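PDB 6HZI: peptidoglycan D,D-transpeptidase FtsI from Burkholderia pseudomallei, which probably cross-links peptidoglycan peptides in the bacterial cell wall as a D,D-transpeptidase, a penicillin-binding protein of the kind targeted by beta-lactams. Local coordinates for residues K28-V41 against P288-G302. Residues are numbered along the deposited sequence; the frame is centred on the assembly and turned at random.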
loop_
_atom_site.group_PDB
_atom_site.type_symbol
_atom_site.label_atom_id
_atom_site.label_comp_id
_atom_site.label_asym_id
_atom_site.label_seq_id
_atom_site.Cartn_x
_atom_site.Cartn_y
_atom_site.Cartn_z
ATOM N N LYS A 28 -11.661 15.686 -11.834
ATOM C CA LYS A 28 -10.469 16.381 -12.405
ATOM C C LYS A 28 -9.681 15.511 -13.404
ATOM O O LYS A 28 -9.074 16.088 -14.289
ATOM C CB LYS A 28 -9.503 16.796 -11.289
ATOM C CG LYS A 28 -8.158 17.323 -11.771
ATOM C CD LYS A 28 -7.485 18.261 -10.799
ATOM C CE LYS A 28 -6.448 19.157 -11.454
ATOM N NZ LYS A 28 -5.957 20.166 -10.482
ATOM N N PHE A 29 -9.619 14.195 -13.227
ATOM C CA PHE A 29 -8.880 13.222 -14.073
ATOM C C PHE A 29 -9.879 12.390 -14.885
ATOM O O PHE A 29 -9.468 11.422 -15.540
ATOM C CB PHE A 29 -7.972 12.290 -13.259
ATOM C CG PHE A 29 -6.947 12.975 -12.381
ATOM C CD1 PHE A 29 -6.002 13.835 -12.918
ATOM C CD2 PHE A 29 -6.887 12.721 -11.013
ATOM C CE1 PHE A 29 -5.052 14.452 -12.109
ATOM C CE2 PHE A 29 -5.945 13.344 -10.203
ATOM C CZ PHE A 29 -5.023 14.209 -10.751
ATOM N N HIS A 30 -11.150 12.763 -14.874
ATOM C CA HIS A 30 -12.226 12.108 -15.677
ATOM C C HIS A 30 -12.035 10.604 -15.576
ATOM O O HIS A 30 -11.834 9.958 -16.614
ATOM C CB HIS A 30 -12.265 12.609 -17.139
ATOM C CG HIS A 30 -12.466 14.081 -17.233
ATOM N ND1 HIS A 30 -11.404 14.998 -17.053
ATOM C CD2 HIS A 30 -13.592 14.810 -17.397
ATOM C CE1 HIS A 30 -11.885 16.236 -17.123
ATOM N NE2 HIS A 30 -13.225 16.148 -17.336
ATOM N N ALA A 31 -12.048 10.091 -14.348
ATOM C CA ALA A 31 -11.752 8.673 -14.063
ATOM C C ALA A 31 -13.077 7.939 -14.068
ATOM O O ALA A 31 -14.099 8.642 -13.983
ATOM C CB ALA A 31 -11.039 8.534 -12.744
ATOM N N LYS A 32 -13.042 6.607 -14.130
ATOM C CA LYS A 32 -14.261 5.764 -14.061
ATOM C C LYS A 32 -14.802 5.722 -12.617
ATOM O O LYS A 32 -16.044 5.552 -12.429
ATOM C CB LYS A 32 -13.924 4.381 -14.637
ATOM C CG LYS A 32 -14.765 3.217 -14.144
ATOM C CD LYS A 32 -14.455 1.902 -14.836
ATOM C CE LYS A 32 -15.598 0.919 -14.655
ATOM N NZ LYS A 32 -15.255 -0.453 -15.103
ATOM N N ALA A 33 -13.919 5.833 -11.618
ATOM C CA ALA A 33 -14.209 5.461 -10.210
ATOM C C ALA A 33 -12.989 5.660 -9.300
ATOM O O ALA A 33 -11.805 5.646 -9.748
ATOM C CB ALA A 33 -14.683 4.027 -10.126
ATOM N N GLY A 34 -13.283 5.795 -8.021
ATOM C CA GLY A 34 -12.258 5.999 -6.998
ATOM C C GLY A 34 -12.654 5.353 -5.691
ATOM O O GLY A 34 -13.868 5.192 -5.450
ATOM N N ALA A 35 -11.664 5.029 -4.855
ATOM C CA ALA A 35 -11.889 4.534 -3.481
ATOM C C ALA A 35 -10.801 5.120 -2.590
ATOM O O ALA A 35 -9.674 5.397 -3.098
ATOM C CB ALA A 35 -11.902 3.035 -3.494
ATOM N N ALA A 36 -11.146 5.372 -1.337
ATOM C CA ALA A 36 -10.183 5.847 -0.337
ATOM C C ALA A 36 -10.673 5.515 1.077
ATOM O O ALA A 36 -11.892 5.372 1.274
ATOM C CB ALA A 36 -9.944 7.315 -0.567
ATOM N N MET A 37 -9.737 5.372 2.018
ATOM C CA MET A 37 -10.062 5.061 3.423
ATOM C C MET A 37 -8.900 5.449 4.342
ATOM O O MET A 37 -7.749 5.499 3.866
ATOM C CB MET A 37 -10.412 3.566 3.571
ATOM C CG MET A 37 -9.237 2.613 3.497
ATOM S SD MET A 37 -9.722 0.885 3.598
ATOM C CE MET A 37 -10.153 0.753 5.337
ATOM N N VAL A 38 -9.224 5.703 5.608
ATOM C CA VAL A 38 -8.278 6.100 6.675
ATOM C C VAL A 38 -8.503 5.153 7.821
ATOM O O VAL A 38 -9.679 4.963 8.188
ATOM C CB VAL A 38 -8.479 7.558 7.112
ATOM C CG1 VAL A 38 -7.400 7.988 8.098
ATOM C CG2 VAL A 38 -8.459 8.489 5.892
ATOM N N ILE A 39 -7.406 4.605 8.325
ATOM C CA ILE A 39 -7.328 3.697 9.501
ATOM C C ILE A 39 -6.503 4.378 10.588
ATOM O O ILE A 39 -5.386 4.891 10.289
ATOM C CB ILE A 39 -6.669 2.380 9.094
ATOM C CG1 ILE A 39 -7.408 1.767 7.902
ATOM C CG2 ILE A 39 -6.612 1.472 10.297
ATOM C CD1 ILE A 39 -6.956 0.363 7.499
ATOM N N ASP A 40 -7.023 4.372 11.812
ATOM C CA ASP A 40 -6.269 4.813 13.001
ATOM C C ASP A 40 -5.304 3.685 13.340
ATOM O O ASP A 40 -5.753 2.547 13.538
ATOM C CB ASP A 40 -7.194 5.086 14.185
ATOM C CG ASP A 40 -6.443 5.412 15.455
ATOM O OD1 ASP A 40 -5.925 6.514 15.523
ATOM O OD2 ASP A 40 -6.390 4.556 16.349
ATOM N N VAL A 41 -4.028 3.994 13.410
ATOM C CA VAL A 41 -2.970 2.971 13.577
ATOM C C VAL A 41 -3.062 2.353 14.960
ATOM O O VAL A 41 -2.830 1.155 14.997
ATOM C CB VAL A 41 -1.582 3.571 13.322
ATOM C CG1 VAL A 41 -0.486 2.603 13.747
ATOM C CG2 VAL A 41 -1.458 3.964 11.849
ATOM N N PRO A 288 3.441 6.580 12.924
ATOM C CA PRO A 288 2.238 7.069 12.270
ATOM C C PRO A 288 0.974 6.984 13.143
ATOM O O PRO A 288 0.840 6.126 13.965
ATOM C CB PRO A 288 2.157 6.181 11.026
ATOM C CG PRO A 288 2.843 4.883 11.449
ATOM C CD PRO A 288 3.975 5.343 12.344
ATOM N N ARG A 289 0.054 7.895 12.882
ATOM C CA ARG A 289 -1.274 7.974 13.509
ATOM C C ARG A 289 -2.272 7.310 12.538
ATOM O O ARG A 289 -3.216 6.621 12.982
ATOM C CB ARG A 289 -1.500 9.447 13.889
ATOM C CG ARG A 289 -2.870 9.769 14.472
ATOM C CD ARG A 289 -3.163 9.318 15.903
ATOM N NE ARG A 289 -4.453 9.850 16.376
ATOM C CZ ARG A 289 -4.635 11.088 16.833
ATOM N NH1 ARG A 289 -3.623 11.935 16.895
ATOM N NH2 ARG A 289 -5.827 11.484 17.217
ATOM N N ILE A 290 -2.088 7.519 11.241
ATOM C CA ILE A 290 -3.082 7.085 10.234
ATOM C C ILE A 290 -2.359 6.370 9.102
ATOM O O ILE A 290 -1.209 6.738 8.805
ATOM C CB ILE A 290 -3.902 8.261 9.691
ATOM C CG1 ILE A 290 -3.030 9.359 9.091
ATOM C CG2 ILE A 290 -4.817 8.802 10.779
ATOM C CD1 ILE A 290 -3.829 10.342 8.233
ATOM N N VAL A 291 -3.030 5.359 8.558
ATOM C CA VAL A 291 -2.740 4.772 7.243
ATOM C C VAL A 291 -3.801 5.295 6.292
ATOM O O VAL A 291 -5.006 5.255 6.670
ATOM C CB VAL A 291 -2.796 3.247 7.337
ATOM C CG1 VAL A 291 -2.949 2.575 5.978
ATOM C CG2 VAL A 291 -1.593 2.688 8.101
ATOM N N VAL A 292 -3.382 5.713 5.097
ATOM C CA VAL A 292 -4.331 6.222 4.083
ATOM C C VAL A 292 -4.105 5.441 2.799
ATOM O O VAL A 292 -2.942 5.334 2.364
ATOM C CB VAL A 292 -4.192 7.744 3.898
ATOM C CG1 VAL A 292 -4.996 8.248 2.709
ATOM C CG2 VAL A 292 -4.592 8.517 5.150
ATOM N N ALA A 293 -5.189 4.945 2.204
ATOM C CA ALA A 293 -5.125 4.218 0.925
ATOM C C ALA A 293 -6.058 4.898 -0.067
ATOM O O ALA A 293 -7.210 5.257 0.308
ATOM C CB ALA A 293 -5.478 2.767 1.127
ATOM N N VAL A 294 -5.576 5.029 -1.295
ATOM C CA VAL A 294 -6.295 5.733 -2.388
ATOM C C VAL A 294 -6.126 4.921 -3.653
ATOM O O VAL A 294 -4.974 4.506 -3.950
ATOM C CB VAL A 294 -5.751 7.155 -2.619
ATOM C CG1 VAL A 294 -6.503 7.830 -3.747
ATOM C CG2 VAL A 294 -5.844 7.996 -1.374
ATOM N N SER A 295 -7.212 4.763 -4.392
ATOM C CA SER A 295 -7.207 4.094 -5.717
ATOM C C SER A 295 -8.101 4.868 -6.710
ATOM O O SER A 295 -9.258 5.187 -6.365
ATOM C CB SER A 295 -7.575 2.652 -5.539
ATOM O OG SER A 295 -7.335 1.924 -6.735
ATOM N N VAL A 296 -7.563 5.230 -7.878
ATOM C CA VAL A 296 -8.292 5.967 -8.960
ATOM C C VAL A 296 -8.270 5.061 -10.192
ATOM O O VAL A 296 -7.165 4.782 -10.742
ATOM C CB VAL A 296 -7.678 7.350 -9.233
ATOM C CG1 VAL A 296 -8.346 8.107 -10.363
ATOM C CG2 VAL A 296 -7.659 8.193 -7.980
ATOM N N ASP A 297 -9.442 4.555 -10.564
ATOM C CA ASP A 297 -9.566 3.597 -11.672
ATOM C C ASP A 297 -9.735 4.363 -12.988
ATOM O O ASP A 297 -10.612 5.252 -13.048
ATOM C CB ASP A 297 -10.717 2.642 -11.399
ATOM C CG ASP A 297 -10.576 1.378 -12.213
ATOM O OD1 ASP A 297 -9.423 1.087 -12.642
ATOM O OD2 ASP A 297 -11.617 0.727 -12.454
ATOM N N GLU A 298 -8.916 4.002 -13.991
ATOM C CA GLU A 298 -8.986 4.441 -15.410
ATOM C C GLU A 298 -9.160 5.934 -15.498
ATOM O O GLU A 298 -10.118 6.427 -16.084
ATOM C CB GLU A 298 -10.129 3.780 -16.153
ATOM C CG GLU A 298 -10.031 2.277 -16.151
ATOM C CD GLU A 298 -11.126 1.654 -16.993
ATOM O OE1 GLU A 298 -11.817 2.424 -17.761
ATOM O OE2 GLU A 298 -11.294 0.402 -16.867
ATOM N N PRO A 299 -8.172 6.683 -14.977
ATOM C CA PRO A 299 -8.101 8.129 -15.202
ATOM C C PRO A 299 -7.744 8.382 -16.670
ATOM O O PRO A 299 -7.190 7.490 -17.307
ATOM C CB PRO A 299 -6.943 8.582 -14.314
ATOM C CG PRO A 299 -6.063 7.341 -14.196
ATOM C CD PRO A 299 -6.984 6.140 -14.309
ATOM N N THR A 300 -8.074 9.557 -17.195
ATOM C CA THR A 300 -7.929 9.833 -18.648
ATOM C C THR A 300 -7.251 11.179 -18.886
ATOM O O THR A 300 -6.884 11.396 -20.039
ATOM C CB THR A 300 -9.268 9.735 -19.397
ATOM O OG1 THR A 300 -9.995 10.905 -19.012
ATOM C CG2 THR A 300 -10.023 8.440 -19.140
ATOM N N THR A 301 -7.079 12.028 -17.871
ATOM C CA THR A 301 -6.446 13.364 -18.029
ATOM C C THR A 301 -5.461 13.566 -16.883
ATOM O O THR A 301 -5.743 14.428 -16.036
ATOM C CB THR A 301 -7.473 14.503 -18.171
ATOM O OG1 THR A 301 -8.288 14.660 -17.010
ATOM C CG2 THR A 301 -8.409 14.311 -19.346
ATOM N N GLY A 302 -4.353 12.807 -16.907
ATOM C CA GLY A 302 -3.217 12.886 -15.962
ATOM C C GLY A 302 -2.736 14.309 -15.656
ATOM O O GLY A 302 -2.434 14.561 -14.472
HETATM O O HOH W 1 -3.258 6.018 15.698
#
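Val38 meets two side chains of the neighbouring strand at once, one with each methyl. Its CG1, anti to the backbone N (chi1 -174°), lies 3.8 Å from Ile290 CG2, whereas the Val38 and Val292 side chains lie side by side, pointing the same way, with their CG2 atoms 3.9 Å apart. On this face the row continues through Ala36 with Val294 to Gly34 with Val296; Ala31 CB, from the loop before the strand, meets Val296 CG1 at 3.6 Å. Met37 and Ile39 stand on the other face beside Ala293 and Val291; Met37 then leads off to Phe188 and Ala191 of helix 187-198. The strand axes run antiparallel at 163°, and alternating hydrogen-bonded pairs, from Ala33 with Asp297 to Ile39 with Val291, fix the register.

Both ends are tied by polar groups. Asp40 OD1 approaches the guanidinium edge of Arg289, but the carboxylate plane is turned 85° from it and the salt bridge to NE is long. A water donates to Asp40 OD1 and Arg289 O, bridging the same pair, while Asp40 OD2 is held by Thr43. Beyond the strands, Phe29 O accepts a nearly linear bond from Thr300 N at 2.9 Å. Thr301 OG1 sits in the plane of the His30 ring, 3.1 Å from ND1, although Thr301 is poorly ordered. His30 itself has positive phi and closes helix 12-28 as the C-prime residue of a Schellman motif.

Strand 33-40 thus joins strand 290-297, though 249 residues separate them in the chain, the first-to-last strand pairing within the central antiparallel sheet of the penicillin-binding transpeptidase fold, shared with beta-lactamases.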